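Long-range contacts in amorpha-4,11-diene synthase (Artemisia annua, PDB 4FJQ), which probably cyclises farnesyl diphosphate to a sesquiterpene, amorpha-4,11-diene or alpha-bisabolol, with release of diphosphate: residues 44-49 against 255-260; 169-174 against 507-512; 447-452 against 523-528. One frame throughout, in Å; residues are numbered along the deposited sequence.

In the fold
Near the N terminus, residues 44-49, in the loop before helix 52-72, meet helix 238-269; contact 1 thereby closes a span of 205 residues. Before that span ends, the loop 169-174 departs for helix 489-513, so contact 2 crosses contact 1. Contact 3 joins helix 447-461 to helix 519-535, crossing contact 2 but following contact 1 in series. Contacts 1 and 2 lie on opposite sides of the chain's centre, their own centres 39 Å apart. Contacts 2 and 3, with centres 13 Å apart, touch directly: Ile507 packs on Tyr451 and Ile526, which puts helix 489-513 against both helices of contact 3.

Contact 1: 44-49 against 255-260; sequences VDNQVE and HREELS
Val44 lays its CG2 methyl over the first side-chain carbon of Arg256, with CG2 of Val44 3.8 Å from CB of Arg256. That methyl stands opposite the backbone N of Val44, while CG1 occupies the tighter place between N and the carbonyl carbon (chi1 69°), and this rotation carries CG2 to the helix. Next to it, CB of Val44 is 4.1 Å from CB of Ser260, the residue whose CA lies nearest that of Val44, at 6.1 Å between the two CA atoms. The hydroxyl of Ser260 is hydrogen-bonded to the carbonyl of Leu42, so the loop is tied to the helix two residues before the valine arrives. Arg256 offers only the base of its chain; further out the chain bends at chi2 and chi3, and NH1 bonds to the carbonyl of Leu557.

Asn46 reaches Glu257. CG of Asn46 comes within 3.9 Å of CG of Glu257, and the amide and carboxylate planes stand 87° apart, so the two groups do not stack.

Here the extended N-terminal segment runs over the surface of helix 238-269, as N-terminal segments of plant terpene synthases fold back across the catalytic domain. With 213 Å² buried and no clear hydrogen bond between the two segments, the chemistry implies a small, mainly van der Waals contact, with polar fixing supplied at Leu42.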
loop_
_atom_site.group_PDB
_atom_site.type_symbol
_atom_site.label_atom_id
_atom_site.label_comp_id
_atom_site.label_asym_id
_atom_site.label_seq_id
_atom_site.Cartn_x
_atom_site.Cartn_y
_atom_site.Cartn_z
ATOM N N VAL A 44 -8.959 0.910 -24.486
ATOM C CA VAL A 44 -9.095 -0.413 -23.900
ATOM C C VAL A 44 -9.850 -1.366 -24.821
ATOM O O VAL A 44 -10.841 -0.986 -25.448
ATOM C CB VAL A 44 -9.778 -0.365 -22.510
ATOM C CG1 VAL A 44 -11.236 0.025 -22.653
ATOM C CG2 VAL A 44 -9.624 -1.713 -21.780
ATOM N N ASP A 45 -9.343 -2.594 -24.910
ATOM C CA ASP A 45 -9.996 -3.674 -25.638
ATOM C C ASP A 45 -10.394 -4.766 -24.647
ATOM O O ASP A 45 -9.666 -5.741 -24.443
ATOM C CB ASP A 45 -9.068 -4.242 -26.719
ATOM C CG ASP A 45 -9.765 -5.251 -27.626
ATOM O OD1 ASP A 45 -9.422 -5.301 -28.830
ATOM O OD2 ASP A 45 -10.648 -5.999 -27.142
ATOM N N ASN A 46 -11.549 -4.580 -24.017
ATOM C CA ASN A 46 -12.085 -5.555 -23.079
ATOM C C ASN A 46 -12.826 -6.667 -23.806
ATOM O O ASN A 46 -14.027 -6.559 -24.052
ATOM C CB ASN A 46 -13.048 -4.879 -22.091
ATOM C CG ASN A 46 -12.477 -3.609 -21.481
ATOM O OD1 ASN A 46 -11.840 -3.645 -20.431
ATOM N ND2 ASN A 46 -12.714 -2.476 -22.137
ATOM N N GLN A 47 -12.116 -7.733 -24.152
ATOM C CA GLN A 47 -12.767 -8.903 -24.727
ATOM C C GLN A 47 -13.242 -9.818 -23.599
ATOM O O GLN A 47 -12.428 -10.361 -22.850
ATOM C CB GLN A 47 -11.814 -9.645 -25.671
ATOM C CG GLN A 47 -12.455 -10.800 -26.428
ATOM C CD GLN A 47 -13.560 -10.346 -27.366
ATOM O OE1 GLN A 47 -14.742 -10.372 -27.016
ATOM N NE2 GLN A 47 -13.178 -9.928 -28.569
ATOM N N VAL A 48 -14.558 -9.970 -23.469
ATOM C CA VAL A 48 -15.135 -10.801 -22.413
ATOM C C VAL A 48 -15.843 -12.024 -22.985
ATOM O O VAL A 48 -16.444 -11.968 -24.060
ATOM C CB VAL A 48 -16.141 -10.014 -21.546
ATOM C CG1 VAL A 48 -17.403 -9.701 -22.349
ATOM C CG2 VAL A 48 -16.485 -10.799 -20.278
ATOM N N GLU A 49 -15.765 -13.130 -22.254
ATOM C CA GLU A 49 -16.440 -14.359 -22.644
ATOM C C GLU A 49 -17.889 -14.357 -22.154
ATOM O O GLU A 49 -18.197 -13.850 -21.074
ATOM C CB GLU A 49 -15.690 -15.584 -22.107
ATOM C CG GLU A 49 -15.692 -15.725 -20.585
ATOM C CD GLU A 49 -14.716 -14.783 -19.890
ATOM O OE1 GLU A 49 -13.897 -14.132 -20.579
ATOM O OE2 GLU A 49 -14.769 -14.702 -18.643
ATOM N N HIS A 255 -9.331 -2.393 -14.204
ATOM C CA HIS A 255 -8.161 -1.554 -13.963
ATOM C C HIS A 255 -7.710 -0.933 -15.282
ATOM O O HIS A 255 -7.362 0.246 -15.343
ATOM C CB HIS A 255 -7.015 -2.358 -13.327
ATOM C CG HIS A 255 -7.315 -2.857 -11.946
ATOM N ND1 HIS A 255 -6.670 -3.939 -11.388
ATOM C CD2 HIS A 255 -8.196 -2.420 -11.009
ATOM C CE1 HIS A 255 -7.122 -4.135 -10.160
ATOM N NE2 HIS A 255 -8.048 -3.227 -9.906
ATOM N N ARG A 256 -7.721 -1.735 -16.340
ATOM C CA ARG A 256 -7.425 -1.237 -17.679
ATOM C C ARG A 256 -8.416 -0.160 -18.131
ATOM O O ARG A 256 -8.025 0.808 -18.788
ATOM C CB ARG A 256 -7.441 -2.387 -18.693
ATOM C CG ARG A 256 -6.233 -3.287 -18.604
ATOM C CD ARG A 256 -5.013 -2.546 -19.099
ATOM N NE ARG A 256 -5.020 -2.413 -20.556
ATOM C CZ ARG A 256 -4.195 -3.059 -21.375
ATOM N NH1 ARG A 256 -3.278 -3.883 -20.885
ATOM N NH2 ARG A 256 -4.273 -2.858 -22.686
ATOM N N GLU A 257 -9.693 -0.345 -17.811
ATOM C CA GLU A 257 -10.710 0.666 -18.119
ATOM C C GLU A 257 -10.377 1.989 -17.412
ATOM O O GLU A 257 -10.432 3.073 -18.013
ATOM C CB GLU A 257 -12.109 0.171 -17.720
ATOM C CG GLU A 257 -12.700 -0.879 -18.666
ATOM C CD GLU A 257 -14.127 -1.310 -18.288
ATOM O OE1 GLU A 257 -14.727 -0.724 -17.362
ATOM O OE2 GLU A 257 -14.656 -2.247 -18.927
ATOM N N GLU A 258 -10.003 1.892 -16.140
ATOM C CA GLU A 258 -9.638 3.070 -15.341
ATOM C C GLU A 258 -8.417 3.790 -15.908
ATOM O O GLU A 258 -8.448 5.006 -16.079
ATOM C CB GLU A 258 -9.406 2.674 -13.872
ATOM C CG GLU A 258 -10.687 2.122 -13.208
ATOM C CD GLU A 258 -10.426 1.372 -11.898
ATOM O OE1 GLU A 258 -9.251 1.218 -11.498
ATOM O OE2 GLU A 258 -11.407 0.921 -11.280
ATOM N N LEU A 259 -7.360 3.031 -16.209
ATOM C CA LEU A 259 -6.150 3.588 -16.783
ATOM C C LEU A 259 -6.402 4.182 -18.179
ATOM O O LEU A 259 -5.774 5.160 -18.562
ATOM C CB LEU A 259 -5.067 2.514 -16.867
ATOM C CG LEU A 259 -3.692 2.975 -17.342
ATOM C CD1 LEU A 259 -3.183 4.219 -16.593
ATOM C CD2 LEU A 259 -2.687 1.815 -17.213
ATOM N N SER A 260 -7.289 3.576 -18.955
ATOM C CA SER A 260 -7.696 4.213 -20.225
ATOM C C SER A 260 -8.322 5.610 -20.030
ATOM O O SER A 260 -7.913 6.587 -20.661
ATOM C CB SER A 260 -8.656 3.318 -21.006
ATOM O OG SER A 260 -9.084 3.979 -22.185
#

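Contact 2: 169-174 against 507-512; sequences MRVPGE and INREYL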
loop_
_atom_site.group_PDB
_atom_site.type_symbol
_atom_site.label_atom_id
_atom_site.label_comp_id
_atom_site.label_asym_id
_atom_site.label_seq_id
_atom_site.Cartn_x
_atom_site.Cartn_y
_atom_site.Cartn_z
ATOM N N MET A 169 3.990 -8.985 11.707
ATOM C CA MET A 169 2.922 -8.213 12.345
ATOM C C MET A 169 3.359 -7.714 13.718
ATOM O O MET A 169 2.535 -7.159 14.461
ATOM C CB MET A 169 1.663 -9.065 12.551
ATOM C CG MET A 169 1.201 -9.839 11.314
ATOM S SD MET A 169 0.723 -8.774 9.943
ATOM C CE MET A 169 -0.708 -7.956 10.642
ATOM N N ARG A 170 4.634 -7.912 14.056
ATOM C CA ARG A 170 5.133 -7.590 15.399
ATOM C C ARG A 170 5.224 -6.081 15.662
ATOM O O ARG A 170 5.399 -5.283 14.747
ATOM C CB ARG A 170 6.503 -8.237 15.645
ATOM C CG ARG A 170 7.662 -7.546 14.903
ATOM C CD ARG A 170 8.924 -8.402 15.005
ATOM N NE ARG A 170 10.079 -7.874 14.283
ATOM C CZ ARG A 170 10.220 -7.920 12.963
ATOM N NH1 ARG A 170 9.255 -8.440 12.211
ATOM N NH2 ARG A 170 11.318 -7.426 12.391
ATOM N N VAL A 171 5.085 -5.697 16.926
ATOM C CA VAL A 171 5.254 -4.303 17.320
ATOM C C VAL A 171 6.557 -4.217 18.126
ATOM O O VAL A 171 7.154 -5.249 18.450
ATOM C CB VAL A 171 4.045 -3.811 18.131
ATOM C CG1 VAL A 171 2.773 -3.855 17.269
ATOM C CG2 VAL A 171 3.872 -4.652 19.414
ATOM N N PRO A 172 7.023 -3.000 18.433
ATOM C CA PRO A 172 8.312 -2.922 19.141
ATOM C C PRO A 172 8.296 -3.667 20.476
ATOM O O PRO A 172 7.305 -3.608 21.191
ATOM C CB PRO A 172 8.485 -1.422 19.380
ATOM C CG PRO A 172 7.673 -0.777 18.304
ATOM C CD PRO A 172 6.485 -1.665 18.114
ATOM N N GLY A 173 9.380 -4.365 20.796
ATOM C CA GLY A 173 9.516 -5.018 22.086
ATOM C C GLY A 173 8.983 -6.445 22.186
ATOM O O GLY A 173 9.000 -7.027 23.277
ATOM N N GLU A 174 8.516 -7.017 21.072
ATOM C CA GLU A 174 8.000 -8.386 21.102
ATOM C C GLU A 174 9.095 -9.427 20.851
ATOM O O GLU A 174 9.293 -9.908 19.730
ATOM C CB GLU A 174 6.794 -8.543 20.172
ATOM C CG GLU A 174 5.613 -7.735 20.689
ATOM C CD GLU A 174 4.326 -7.961 19.910
ATOM O OE1 GLU A 174 4.367 -7.998 18.660
ATOM O OE2 GLU A 174 3.271 -8.097 20.563
ATOM N N ILE A 507 4.802 1.606 12.974
ATOM C CA ILE A 507 3.609 1.716 12.141
ATOM C C ILE A 507 2.616 0.588 12.419
ATOM O O ILE A 507 1.398 0.818 12.479
ATOM C CB ILE A 507 3.987 1.752 10.657
ATOM C CG1 ILE A 507 4.523 3.144 10.304
ATOM C CG2 ILE A 507 2.771 1.438 9.811
ATOM C CD1 ILE A 507 5.360 3.184 9.051
ATOM N N ASN A 508 3.131 -0.630 12.596
ATOM C CA ASN A 508 2.278 -1.755 13.005
ATOM C C ASN A 508 1.519 -1.468 14.304
ATOM O O ASN A 508 0.325 -1.749 14.405
ATOM C CB ASN A 508 3.101 -3.028 13.213
ATOM C CG ASN A 508 3.493 -3.705 11.897
ATOM O OD1 ASN A 508 2.990 -3.346 10.838
ATOM N ND2 ASN A 508 4.381 -4.705 11.974
ATOM N N ARG A 509 2.225 -0.955 15.308
ATOM C CA ARG A 509 1.589 -0.638 16.589
ATOM C C ARG A 509 0.471 0.384 16.383
ATOM O O ARG A 509 -0.639 0.189 16.868
ATOM C CB ARG A 509 2.625 -0.122 17.597
ATOM C CG ARG A 509 2.106 0.127 19.009
ATOM C CD ARG A 509 3.050 1.070 19.757
ATOM N NE ARG A 509 3.209 2.321 19.006
ATOM C CZ ARG A 509 4.367 2.801 18.544
ATOM N NH1 ARG A 509 5.514 2.167 18.780
ATOM N NH2 ARG A 509 4.381 3.938 17.863
ATOM N N GLU A 510 0.745 1.457 15.643
ATOM C CA GLU A 510 -0.274 2.492 15.429
ATOM C C GLU A 510 -1.491 1.916 14.689
ATOM O O GLU A 510 -2.646 2.227 15.017
ATOM C CB GLU A 510 0.301 3.709 14.694
ATOM C CG GLU A 510 1.365 4.468 15.466
ATOM C CD GLU A 510 0.896 4.878 16.867
ATOM O OE1 GLU A 510 -0.217 5.427 16.989
ATOM O OE2 GLU A 510 1.627 4.622 17.847
ATOM N N TYR A 511 -1.229 1.056 13.705
ATOM C CA TYR A 511 -2.292 0.392 12.944
ATOM C C TYR A 511 -3.252 -0.400 13.845
ATOM O O TYR A 511 -4.466 -0.343 13.671
ATOM C CB TYR A 511 -1.664 -0.554 11.902
ATOM C CG TYR A 511 -2.644 -1.425 11.144
ATOM C CD1 TYR A 511 -3.295 -0.949 10.007
ATOM C CD2 TYR A 511 -2.891 -2.735 11.549
ATOM C CE1 TYR A 511 -4.191 -1.758 9.294
ATOM C CE2 TYR A 511 -3.796 -3.558 10.853
ATOM C CZ TYR A 511 -4.435 -3.065 9.726
ATOM O OH TYR A 511 -5.307 -3.875 9.031
ATOM N N LEU A 512 -2.702 -1.133 14.806
ATOM C CA LEU A 512 -3.495 -2.032 15.661
ATOM C C LEU A 512 -4.286 -1.280 16.721
ATOM O O LEU A 512 -5.206 -1.814 17.339
ATOM C CB LEU A 512 -2.567 -3.016 16.374
ATOM C CG LEU A 512 -1.867 -3.954 15.381
ATOM C CD1 LEU A 512 -0.632 -4.641 15.990
ATOM C CD2 LEU A 512 -2.850 -4.985 14.805
#
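Val171, Asn508 and Arg509 bury 54, 54 and 53 Å² here, and together they define the contact. The CG1 methyl of Val171 presses onto the helix backbone, 3.5 Å from CA of Arg509, and lies between the base of that arginine and Leu512, whose CD1 is 3.7 Å from the same CG1 of Val171. With CG1 turned opposite the carbonyl carbon (chi1 -63°), the methyl points at the helix.

Asn508 supplies the polar half. Its ND2 donates to the carbonyl O of Arg170 over 3.0 Å, nearly straight at 172° and within the plane of the amide, although the donor sits 27° out of the carbonyl plane of Arg170. ND2 also reaches the carbonyl of Ser168, and OD1 accepts from the indole NE1 of Trp215; three bonds on one buried amide should fix both its rotation and its orientation.

The loop 169-174 belongs to the N-terminal terpene synthase domain and links helices 157-167 and 175-195, while helix 489-513 belongs largely to the metal-binding domain, so the contact is part of the interface between the two helical domains of plant terpene synthases. The loop is shaped by a type II beta turn from Val171 to Glu174, with Pro172 and Gly173 at its corners. Glu174, in the N-cap position of the next helix, takes the backbone N of Val171 on its OE1, with 3.0 Å between these two atoms.

Pro172 borders the guanidinium of Arg509, its CG 3.7 Å from NH1 of Arg509. That group is held side-on by Glu510: both NE and NH2 of Arg509 point to OE2 of Glu510, the NH2 to OE2 separation being 2.8 Å, while NH1 pairs with Asp506.

Contact 3: 447-452 against 523-528; sequences PLLRYK and VAVINL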
loop_
_atom_site.group_PDB
_atom_site.type_symbol
_atom_site.label_atom_id
_atom_site.label_comp_id
_atom_site.label_asym_id
_atom_site.label_seq_id
_atom_site.Cartn_x
_atom_site.Cartn_y
_atom_site.Cartn_z
ATOM N N PRO A 447 0.429 9.801 15.037
ATOM C CA PRO A 447 1.696 9.182 14.878
ATOM C C PRO A 447 1.793 8.289 13.601
ATOM O O PRO A 447 2.694 8.227 13.038
ATOM C CB PRO A 447 1.823 8.426 16.153
ATOM C CG PRO A 447 1.201 8.989 16.885
ATOM C CD PRO A 447 0.018 9.476 16.335
ATOM N N LEU A 448 0.722 7.654 13.277
ATOM C CA LEU A 448 0.708 6.787 12.107
ATOM C C LEU A 448 1.105 7.565 10.848
ATOM O O LEU A 448 1.911 7.090 10.059
ATOM C CB LEU A 448 -0.652 6.109 11.932
ATOM C CG LEU A 448 -0.788 5.197 10.702
ATOM C CD1 LEU A 448 0.335 4.194 10.638
ATOM C CD2 LEU A 448 -2.135 4.469 10.699
ATOM N N LEU A 449 0.558 8.763 10.666
ATOM C CA LEU A 449 0.861 9.543 9.459
ATOM C C LEU A 449 2.234 10.203 9.530
ATOM O O LEU A 449 2.920 10.386 8.509
ATOM C CB LEU A 449 -0.226 10.583 9.181
ATOM C CG LEU A 449 -1.611 9.978 8.929
ATOM C CD1 LEU A 449 -2.665 11.058 8.680
ATOM C CD2 LEU A 449 -1.560 8.975 7.768
ATOM N N ARG A 450 2.637 10.568 10.739
ATOM C CA ARG A 450 3.984 11.074 10.936
ATOM C C ARG A 450 5.008 10.005 10.583
ATOM O O ARG A 450 6.002 10.284 9.903
ATOM C CB ARG A 450 4.190 11.519 12.383
ATOM C CG ARG A 450 5.618 11.911 12.689
ATOM C CD ARG A 450 5.704 12.534 14.068
ATOM N NE ARG A 450 4.611 13.484 14.259
ATOM C CZ ARG A 450 3.612 13.326 15.125
ATOM N NH1 ARG A 450 3.562 12.254 15.914
ATOM N NH2 ARG A 450 2.670 14.254 15.210
ATOM N N TYR A 451 4.774 8.790 11.071
ATOM C CA TYR A 451 5.664 7.664 10.782
ATOM C C TYR A 451 5.756 7.387 9.283
ATOM O O TYR A 451 6.829 7.105 8.763
ATOM C CB TYR A 451 5.197 6.413 11.528
ATOM C CG TYR A 451 5.424 6.479 13.024
ATOM C CD1 TYR A 451 6.509 7.154 13.549
ATOM C CD2 TYR A 451 4.544 5.868 13.907
ATOM C CE1 TYR A 451 6.721 7.217 14.931
ATOM C CE2 TYR A 451 4.738 5.927 15.277
ATOM C CZ TYR A 451 5.825 6.598 15.785
ATOM O OH TYR A 451 6.016 6.645 17.150
ATOM N N LYS A 452 4.619 7.469 8.600
ATOM C CA LYS A 452 4.555 7.303 7.153
ATOM C C LYS A 452 5.467 8.313 6.451
ATOM O O LYS A 452 6.296 7.934 5.623
ATOM C CB LYS A 452 3.112 7.467 6.675
ATOM C CG LYS A 452 2.889 7.288 5.155
ATOM C CD LYS A 452 1.411 7.490 4.844
ATOM C CE LYS A 452 1.000 6.921 3.480
ATOM N NZ LYS A 452 1.640 7.624 2.322
ATOM N N VAL A 523 -7.147 0.613 6.072
ATOM C CA VAL A 523 -6.519 -0.328 5.151
ATOM C C VAL A 523 -5.850 0.413 3.988
ATOM O O VAL A 523 -4.743 0.066 3.599
ATOM C CB VAL A 523 -7.523 -1.391 4.628
ATOM C CG1 VAL A 523 -6.910 -2.215 3.486
ATOM C CG2 VAL A 523 -7.989 -2.320 5.778
ATOM N N ALA A 524 -6.518 1.427 3.436
ATOM C CA ALA A 524 -5.912 2.228 2.370
ATOM C C ALA A 524 -4.605 2.862 2.853
ATOM O O ALA A 524 -3.605 2.884 2.140
ATOM C CB ALA A 524 -6.866 3.289 1.895
ATOM N N VAL A 525 -4.618 3.398 4.063
ATOM C CA VAL A 525 -3.408 3.983 4.619
ATOM C C VAL A 525 -2.257 2.967 4.746
ATOM O O VAL A 525 -1.150 3.238 4.303
ATOM C CB VAL A 525 -3.673 4.667 5.971
ATOM C CG1 VAL A 525 -2.362 5.039 6.643
ATOM C CG2 VAL A 525 -4.553 5.921 5.772
ATOM N N ILE A 526 -2.523 1.791 5.310
ATOM C CA ILE A 526 -1.460 0.794 5.491
ATOM C C ILE A 526 -0.950 0.290 4.132
ATOM O O ILE A 526 0.239 0.044 3.960
ATOM C CB ILE A 526 -1.882 -0.381 6.435
ATOM C CG1 ILE A 526 -0.647 -1.101 6.991
ATOM C CG2 ILE A 526 -2.804 -1.379 5.739
ATOM C CD1 ILE A 526 0.208 -0.232 7.898
ATOM N N ASN A 527 -1.845 0.160 3.162
ATOM C CA ASN A 527 -1.412 -0.197 1.809
ATOM C C ASN A 527 -0.496 0.883 1.232
ATOM O O ASN A 527 0.526 0.586 0.626
ATOM C CB ASN A 527 -2.622 -0.418 0.885
ATOM C CG ASN A 527 -3.427 -1.649 1.262
ATOM O OD1 ASN A 527 -2.933 -2.528 1.962
ATOM N ND2 ASN A 527 -4.676 -1.716 0.796
ATOM N N LEU A 528 -0.866 2.145 1.426
ATOM C CA LEU A 528 -0.018 3.239 0.942
ATOM C C LEU A 528 1.367 3.231 1.616
ATOM O O LEU A 528 2.386 3.501 0.974
ATOM C CB LEU A 528 -0.702 4.590 1.138
ATOM C CG LEU A 528 -1.778 4.819 0.078
ATOM C CD1 LEU A 528 -2.615 6.009 0.467
ATOM C CD2 LEU A 528 -1.145 5.002 -1.316
HETATM O O HOH W 1 2.308 6.055 -0.454
#
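The CG1 methyl of Val525 touches two leucines of helix 447-461, 4.1 Å from CD2 of Leu448 and 4.2 Å from CD2 of Leu449. Leu448 and Val525 lie alongside with their ends pointing opposite ways, while Leu449 comes in roughly perpendicular to the valine. One turn on, the aliphatic part of Lys452 takes over, with CE 3.7 Å from CB of Leu528. The lysine chain runs extended as far as CE and then bends at chi4 (-65°), which brings NZ to a water 3.3 Å away. That water in turn donates to the carbonyl O of Leu528 over 2.9 Å, so a buried ammonium, as it presumably is, reaches the partner helix through a single bridging water.

Outside this shell, helix 419-429 backs helix 447-461, with Asn420 and Thr423 on Leu449 and Ala419 and Leu422 on Lys452. Trp288 and Ser292 of helix 282-292 pack on Leu528. The two segments run nearly parallel, their axes 11.2 Å apart and crossing at 21°, a loosely spaced helix pair within the all-alpha bundle of the class I terpene synthase fold.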